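Local coordinates for LbaCas13a H328A (C2c2) (Lachnospiraceae bacterium NK4A179, PDB 5WLH), which binds and probably processes precursor CRISPR RNA, serving as an RNA-guided nuclease of the Cas13a (C2c2) family that cleaves RNA, at residues R1129-H1141 with D1224-I1236. Numbering follows the deposited sequence.
With nucleotides of chain B.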
loop_
_atom_site.group_PDB
_atom_site.type_symbol
_atom_site.label_atom_id
_atom_site.label_comp_id
_atom_site.label_asym_id
_atom_site.label_seq_id
_atom_site.Cartn_x
_atom_site.Cartn_y
_atom_site.Cartn_z
ATOM N N ARG A 1129 0.086 -12.644 -1.553
ATOM C CA ARG A 1129 -0.497 -13.838 -2.165
ATOM C C ARG A 1129 -0.310 -15.062 -1.283
ATOM O O ARG A 1129 -1.229 -15.882 -1.141
ATOM C CB ARG A 1129 0.119 -14.081 -3.541
ATOM C CG ARG A 1129 -0.624 -15.182 -4.335
ATOM C CD ARG A 1129 0.011 -15.395 -5.704
ATOM N NE ARG A 1129 -0.850 -16.177 -6.585
ATOM C CZ ARG A 1129 -0.930 -17.503 -6.582
ATOM N NH1 ARG A 1129 -0.224 -18.220 -5.721
ATOM N NH2 ARG A 1129 -1.748 -18.114 -7.435
ATOM N N GLU A 1130 0.868 -15.198 -0.664
ATOM C CA GLU A 1130 1.114 -16.407 0.110
ATOM C C GLU A 1130 0.188 -16.466 1.303
ATOM O O GLU A 1130 -0.333 -17.537 1.644
ATOM C CB GLU A 1130 2.566 -16.487 0.568
ATOM C CG GLU A 1130 2.862 -17.857 1.181
ATOM C CD GLU A 1130 4.325 -18.059 1.452
ATOM O OE1 GLU A 1130 4.799 -17.581 2.499
ATOM O OE2 GLU A 1130 4.985 -18.706 0.619
ATOM N N ARG A 1131 -0.024 -15.319 1.950
ATOM C CA ARG A 1131 -1.005 -15.257 3.024
ATOM C C ARG A 1131 -2.376 -15.689 2.519
ATOM O O ARG A 1131 -3.088 -16.449 3.179
ATOM C CB ARG A 1131 -1.086 -13.838 3.596
ATOM C CG ARG A 1131 -2.184 -13.657 4.646
ATOM C CD ARG A 1131 -2.519 -12.206 4.834
ATOM N NE ARG A 1131 -3.292 -11.716 3.678
ATOM C CZ ARG A 1131 -3.636 -10.443 3.490
ATOM N NH1 ARG A 1131 -3.302 -9.522 4.393
ATOM N NH2 ARG A 1131 -4.350 -10.099 2.417
ATOM N N ASP A 1132 -2.781 -15.182 1.358
ATOM C CA ASP A 1132 -4.141 -15.447 0.926
ATOM C C ASP A 1132 -4.304 -16.839 0.333
ATOM O O ASP A 1132 -5.403 -17.389 0.394
ATOM C CB ASP A 1132 -4.583 -14.358 -0.043
ATOM C CG ASP A 1132 -4.813 -13.045 0.679
ATOM O OD1 ASP A 1132 -5.144 -13.104 1.885
ATOM O OD2 ASP A 1132 -4.638 -11.994 0.065
ATOM N N LEU A 1133 -3.232 -17.421 -0.203
ATOM C CA LEU A 1133 -3.265 -18.832 -0.584
ATOM C C LEU A 1133 -3.510 -19.697 0.646
ATOM O O LEU A 1133 -4.401 -20.542 0.649
ATOM C CB LEU A 1133 -1.954 -19.228 -1.275
ATOM C CG LEU A 1133 -1.805 -20.709 -1.638
ATOM C CD1 LEU A 1133 -3.010 -21.169 -2.454
ATOM C CD2 LEU A 1133 -0.510 -20.910 -2.416
ATOM N N MET A 1134 -2.762 -19.448 1.724
ATOM C CA MET A 1134 -3.007 -20.188 2.957
ATOM C C MET A 1134 -4.423 -19.973 3.456
ATOM O O MET A 1134 -5.088 -20.920 3.898
ATOM C CB MET A 1134 -2.013 -19.776 4.038
ATOM C CG MET A 1134 -2.392 -20.393 5.370
ATOM S SD MET A 1134 -1.343 -19.720 6.643
ATOM C CE MET A 1134 -2.148 -18.136 6.940
ATOM N N ASN A 1135 -4.900 -18.719 3.425
ATOM C CA ASN A 1135 -6.255 -18.440 3.884
ATOM C C ASN A 1135 -7.288 -19.142 3.004
ATOM O O ASN A 1135 -8.303 -19.631 3.507
ATOM C CB ASN A 1135 -6.520 -16.937 3.879
ATOM C CG ASN A 1135 -5.929 -16.233 5.083
ATOM O OD1 ASN A 1135 -5.448 -16.858 6.011
ATOM N ND2 ASN A 1135 -5.938 -14.913 5.045
ATOM N N PHE A 1136 -7.077 -19.130 1.681
ATOM C CA PHE A 1136 -7.988 -19.840 0.797
ATOM C C PHE A 1136 -8.050 -21.307 1.180
ATOM O O PHE A 1136 -9.138 -21.873 1.347
ATOM C CB PHE A 1136 -7.551 -19.736 -0.667
ATOM C CG PHE A 1136 -8.465 -20.489 -1.585
ATOM C CD1 PHE A 1136 -8.299 -21.866 -1.801
ATOM C CD2 PHE A 1136 -9.539 -19.846 -2.179
ATOM C CE1 PHE A 1136 -9.185 -22.558 -2.605
ATOM C CE2 PHE A 1136 -10.417 -20.536 -3.011
ATOM C CZ PHE A 1136 -10.238 -21.888 -3.228
ATOM N N GLN A 1137 -6.878 -21.934 1.295
ATOM C CA GLN A 1137 -6.829 -23.353 1.648
ATOM C C GLN A 1137 -7.468 -23.602 3.005
ATOM O O GLN A 1137 -8.255 -24.535 3.162
ATOM C CB GLN A 1137 -5.394 -23.850 1.637
ATOM C CG GLN A 1137 -4.792 -23.871 0.239
ATOM C CD GLN A 1137 -3.332 -24.224 0.250
ATOM O OE1 GLN A 1137 -2.550 -23.687 1.041
ATOM N NE2 GLN A 1137 -2.946 -25.128 -0.634
ATOM N N LEU A 1138 -7.152 -22.763 3.994
ATOM C CA LEU A 1138 -7.768 -22.907 5.306
ATOM C C LEU A 1138 -9.275 -22.778 5.225
ATOM O O LEU A 1138 -9.999 -23.562 5.828
ATOM C CB LEU A 1138 -7.221 -21.862 6.268
ATOM C CG LEU A 1138 -5.849 -22.205 6.809
ATOM C CD1 LEU A 1138 -5.350 -21.009 7.630
ATOM C CD2 LEU A 1138 -5.901 -23.501 7.704
ATOM N N GLY A 1139 -9.771 -21.777 4.499
ATOM C CA GLY A 1139 -11.207 -21.582 4.453
ATOM C C GLY A 1139 -11.901 -22.706 3.718
ATOM O O GLY A 1139 -12.952 -23.190 4.152
ATOM N N TYR A 1140 -11.308 -23.142 2.612
ATOM C CA TYR A 1140 -11.867 -24.213 1.804
ATOM C C TYR A 1140 -11.873 -25.533 2.575
ATOM O O TYR A 1140 -12.900 -26.214 2.661
ATOM C CB TYR A 1140 -11.051 -24.306 0.520
ATOM C CG TYR A 1140 -11.401 -25.447 -0.379
ATOM C CD1 TYR A 1140 -12.384 -25.305 -1.343
ATOM C CD2 TYR A 1140 -10.763 -26.675 -0.255
ATOM C CE1 TYR A 1140 -12.705 -26.361 -2.195
ATOM C CE2 TYR A 1140 -11.083 -27.740 -1.094
ATOM C CZ TYR A 1140 -12.051 -27.569 -2.062
ATOM O OH TYR A 1140 -12.363 -28.622 -2.900
ATOM N N HIS A 1141 -10.740 -25.904 3.169
ATOM C CA HIS A 1141 -10.731 -27.181 3.883
ATOM C C HIS A 1141 -11.482 -27.104 5.200
ATOM O O HIS A 1141 -12.017 -28.120 5.656
ATOM C CB HIS A 1141 -9.302 -27.651 4.081
ATOM C CG HIS A 1141 -8.658 -28.060 2.800
ATOM N ND1 HIS A 1141 -8.950 -29.256 2.177
ATOM C CD2 HIS A 1141 -7.817 -27.396 1.975
ATOM C CE1 HIS A 1141 -8.267 -29.336 1.051
ATOM N NE2 HIS A 1141 -7.571 -28.218 0.903
ATOM N N ASP A 1224 -4.747 -34.604 -5.749
ATOM C CA ASP A 1224 -3.932 -33.473 -5.290
ATOM C C ASP A 1224 -4.769 -32.658 -4.297
ATOM O O ASP A 1224 -5.439 -31.692 -4.673
ATOM C CB ASP A 1224 -3.450 -32.618 -6.456
ATOM C CG ASP A 1224 -2.418 -31.571 -6.036
ATOM O OD1 ASP A 1224 -2.393 -31.198 -4.846
ATOM O OD2 ASP A 1224 -1.614 -31.133 -6.887
ATOM N N CYS A 1225 -4.685 -33.042 -3.020
ATOM C CA CYS A 1225 -5.413 -32.337 -1.971
ATOM C C CYS A 1225 -4.933 -30.893 -1.830
ATOM O O CYS A 1225 -5.733 -29.986 -1.578
ATOM C CB CYS A 1225 -5.254 -33.081 -0.644
ATOM S SG CYS A 1225 -6.041 -32.270 0.769
ATOM N N TYR A 1226 -3.628 -30.666 -1.968
ATOM C CA TYR A 1226 -3.095 -29.305 -1.854
ATOM C C TYR A 1226 -3.793 -28.363 -2.823
ATOM O O TYR A 1226 -4.124 -27.218 -2.475
ATOM C CB TYR A 1226 -1.593 -29.334 -2.126
ATOM C CG TYR A 1226 -0.906 -27.999 -2.226
ATOM C CD1 TYR A 1226 -0.861 -27.310 -3.437
ATOM C CD2 TYR A 1226 -0.263 -27.437 -1.123
ATOM C CE1 TYR A 1226 -0.232 -26.109 -3.544
ATOM C CE2 TYR A 1226 0.387 -26.219 -1.227
ATOM C CZ TYR A 1226 0.393 -25.564 -2.448
ATOM O OH TYR A 1226 1.031 -24.362 -2.593
ATOM N N ALA A 1227 -4.031 -28.835 -4.039
ATOM C CA ALA A 1227 -4.638 -28.041 -5.093
ATOM C C ALA A 1227 -6.160 -28.096 -5.090
ATOM O O ALA A 1227 -6.783 -27.519 -5.989
ATOM C CB ALA A 1227 -4.107 -28.500 -6.462
ATOM N N SER A 1228 -6.780 -28.782 -4.124
ATOM C CA SER A 1228 -8.234 -28.888 -4.125
ATOM C C SER A 1228 -8.851 -27.507 -3.969
ATOM O O SER A 1228 -8.438 -26.724 -3.109
ATOM C CB SER A 1228 -8.717 -29.816 -3.010
ATOM O OG SER A 1228 -10.092 -30.120 -3.186
ATOM N N GLY A 1229 -9.800 -27.186 -4.846
ATOM C CA GLY A 1229 -10.417 -25.878 -4.842
ATOM C C GLY A 1229 -9.620 -24.781 -5.519
ATOM O O GLY A 1229 -10.186 -23.718 -5.793
ATOM N N LEU A 1230 -8.336 -25.004 -5.837
ATOM C CA LEU A 1230 -7.506 -23.915 -6.346
ATOM C C LEU A 1230 -7.904 -23.449 -7.740
ATOM O O LEU A 1230 -7.416 -22.401 -8.173
ATOM C CB LEU A 1230 -6.028 -24.309 -6.355
ATOM C CG LEU A 1230 -5.358 -24.389 -4.984
ATOM C CD1 LEU A 1230 -3.862 -24.495 -5.157
ATOM C CD2 LEU A 1230 -5.764 -23.196 -4.101
ATOM N N GLU A 1231 -8.787 -24.178 -8.437
ATOM C CA GLU A 1231 -9.367 -23.649 -9.671
ATOM C C GLU A 1231 -10.112 -22.324 -9.453
ATOM O O GLU A 1231 -10.261 -21.549 -10.406
ATOM C CB GLU A 1231 -10.301 -24.693 -10.286
ATOM C CG GLU A 1231 -11.621 -24.896 -9.535
ATOM C CD GLU A 1231 -11.511 -25.864 -8.364
ATOM O OE1 GLU A 1231 -10.443 -26.498 -8.190
ATOM O OE2 GLU A 1231 -12.502 -25.970 -7.614
ATOM N N ILE A 1232 -10.591 -22.068 -8.230
ATOM C CA ILE A 1232 -11.229 -20.805 -7.860
ATOM C C ILE A 1232 -10.184 -19.728 -7.631
ATOM O O ILE A 1232 -10.387 -18.555 -7.969
ATOM C CB ILE A 1232 -12.088 -21.030 -6.598
ATOM C CG1 ILE A 1232 -13.178 -22.061 -6.887
ATOM C CG2 ILE A 1232 -12.682 -19.741 -6.059
ATOM C CD1 ILE A 1232 -14.183 -21.577 -7.890
ATOM N N PHE A 1233 -9.066 -20.110 -7.024
ATOM C CA PHE A 1233 -8.000 -19.187 -6.668
ATOM C C PHE A 1233 -7.150 -18.761 -7.860
ATOM O O PHE A 1233 -6.656 -17.618 -7.906
ATOM C CB PHE A 1233 -7.140 -19.878 -5.609
ATOM C CG PHE A 1233 -6.168 -18.986 -4.931
ATOM C CD1 PHE A 1233 -6.540 -18.278 -3.803
ATOM C CD2 PHE A 1233 -4.865 -18.906 -5.378
ATOM C CE1 PHE A 1233 -5.619 -17.463 -3.153
ATOM C CE2 PHE A 1233 -3.933 -18.093 -4.724
ATOM C CZ PHE A 1233 -4.326 -17.373 -3.618
ATOM N N GLU A 1234 -6.974 -19.636 -8.842
ATOM C CA GLU A 1234 -5.978 -19.411 -9.880
ATOM C C GLU A 1234 -6.355 -20.250 -11.091
ATOM O O GLU A 1234 -7.316 -21.017 -11.061
ATOM C CB GLU A 1234 -4.580 -19.781 -9.370
ATOM C CG GLU A 1234 -4.421 -21.297 -9.168
ATOM C CD GLU A 1234 -3.105 -21.695 -8.523
ATOM O OE1 GLU A 1234 -2.770 -22.904 -8.544
ATOM O OE2 GLU A 1234 -2.400 -20.808 -8.007
ATOM N N ASN A 1235 -5.593 -20.087 -12.169
ATOM C CA ASN A 1235 -5.667 -21.007 -13.297
ATOM C C ASN A 1235 -4.690 -22.139 -13.007
ATOM O O ASN A 1235 -3.469 -21.943 -13.055
ATOM C CB ASN A 1235 -5.335 -20.281 -14.602
ATOM C CG ASN A 1235 -5.415 -21.186 -15.813
ATOM O OD1 ASN A 1235 -5.353 -22.416 -15.700
ATOM N ND2 ASN A 1235 -5.525 -20.578 -16.992
ATOM N N ILE A 1236 -5.231 -23.323 -12.702
ATOM C CA ILE A 1236 -4.432 -24.469 -12.263
ATOM C C ILE A 1236 -3.300 -24.778 -13.240
ATOM O O ILE A 1236 -2.179 -25.096 -12.829
ATOM C CB ILE A 1236 -5.351 -25.688 -12.058
ATOM C CG1 ILE A 1236 -6.179 -25.505 -10.793
ATOM C CG2 ILE A 1236 -4.544 -26.977 -11.975
ATOM C CD1 ILE A 1236 -5.359 -25.616 -9.547
ATOM P P G B 2 -8.451 -23.357 -21.744
ATOM O OP1 G B 2 -8.313 -23.019 -23.191
ATOM O OP2 G B 2 -7.396 -24.158 -21.071
ATOM O "O5'" G B 2 -8.664 -22.007 -20.914
ATOM C "C5'" G B 2 -9.782 -21.161 -21.172
ATOM C "C4'" G B 2 -9.950 -20.070 -20.138
ATOM O "O4'" G B 2 -10.261 -20.643 -18.837
ATOM C "C3'" G B 2 -8.743 -19.161 -19.915
ATOM O "O3'" G B 2 -9.224 -17.871 -19.568
ATOM C "C2'" G B 2 -8.095 -19.773 -18.683
ATOM O "O2'" G B 2 -7.246 -18.905 -17.960
ATOM C "C1'" G B 2 -9.326 -20.170 -17.881
ATOM N N9 G B 2 -9.064 -21.228 -16.914
ATOM C C8 G B 2 -8.577 -22.472 -17.236
ATOM N N7 G B 2 -8.423 -23.228 -16.190
ATOM C C5 G B 2 -8.816 -22.425 -15.125
ATOM C C6 G B 2 -8.858 -22.741 -13.736
ATOM O O6 G B 2 -8.530 -23.798 -13.197
ATOM N N1 G B 2 -9.333 -21.689 -12.969
ATOM C C2 G B 2 -9.707 -20.467 -13.468
ATOM N N2 G B 2 -10.141 -19.584 -12.539
ATOM N N3 G B 2 -9.672 -20.154 -14.775
ATOM C C4 G B 2 -9.226 -21.185 -15.543
ATOM P P A B 28 -4.996 -6.194 3.475
ATOM O OP1 A B 28 -5.211 -7.652 3.355
ATOM O OP2 A B 28 -4.512 -5.594 4.735
ATOM O "O5'" A B 28 -3.948 -5.808 2.353
ATOM C "C5'" A B 28 -3.648 -4.456 2.107
ATOM C "C4'" A B 28 -3.892 -4.115 0.664
ATOM O "O4'" A B 28 -5.315 -3.987 0.395
ATOM C "C3'" A B 28 -3.329 -2.787 0.211
ATOM O "O3'" A B 28 -1.941 -2.826 -0.007
ATOM C "C2'" A B 28 -4.124 -2.537 -1.049
ATOM O "O2'" A B 28 -3.657 -3.410 -2.063
ATOM C "C1'" A B 28 -5.512 -3.016 -0.606
ATOM N N9 A B 28 -6.287 -1.905 -0.034
ATOM C C8 A B 28 -6.534 -1.610 1.284
ATOM N N7 A B 28 -7.250 -0.499 1.434
ATOM C C5 A B 28 -7.479 -0.068 0.130
ATOM C C6 A B 28 -8.187 1.027 -0.398
ATOM N N6 A B 28 -8.837 1.936 0.355
ATOM N N1 A B 28 -8.207 1.173 -1.736
ATOM C C2 A B 28 -7.579 0.255 -2.487
ATOM N N3 A B 28 -6.897 -0.822 -2.115
ATOM C C4 A B 28 -6.882 -0.925 -0.770
HETATM O O HOH W 1 -0.437 -20.901 -6.230
HETATM O O HOH W 2 -6.363 -26.775 -1.188
#
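The backbone O of Y1226 takes a hydrogen bond from Q1137 NE2 (3.0 Å) and is also met by a water that lies within bonding distance of S1228 O and H1141 NE2; H1141 ND1 turns to Y1155. Here two overlapping beta turns and a short, weakly bonded helical turn (1224-1236) pack on the long helix 1106-1145, with F1233 as a knob in a hole of that helix. The Q1137 amide, whose OE1 turns to Y1180, stands upright on the Y1226 ring, with NE2 3.5 Å above its centre. Farther along, Y1140 OH and S1228 OG share a hydrogen bond of 2.7 Å, while G1229 CA makes a CH-pi contact with the Y1140 face, an approach that leaves no room for a side chain. The F1233 ring, swung away from the backbone N at chi1 -168°, meets the F1136 face in an offset edge-to-face pair, planes at 62°, and L1133 CD1 covers one of its own faces. Guide RNA adjoins the contact, the E1231 carbonyl accepting from the base of G2 of chain B. E1234 OE1 turns to H1239, whereas OE2 lies 2.8 Å from NH2 of the extended R1129, a salt bridge in the guanidinium plane, and a water accepts from NH1 and donates to OE2.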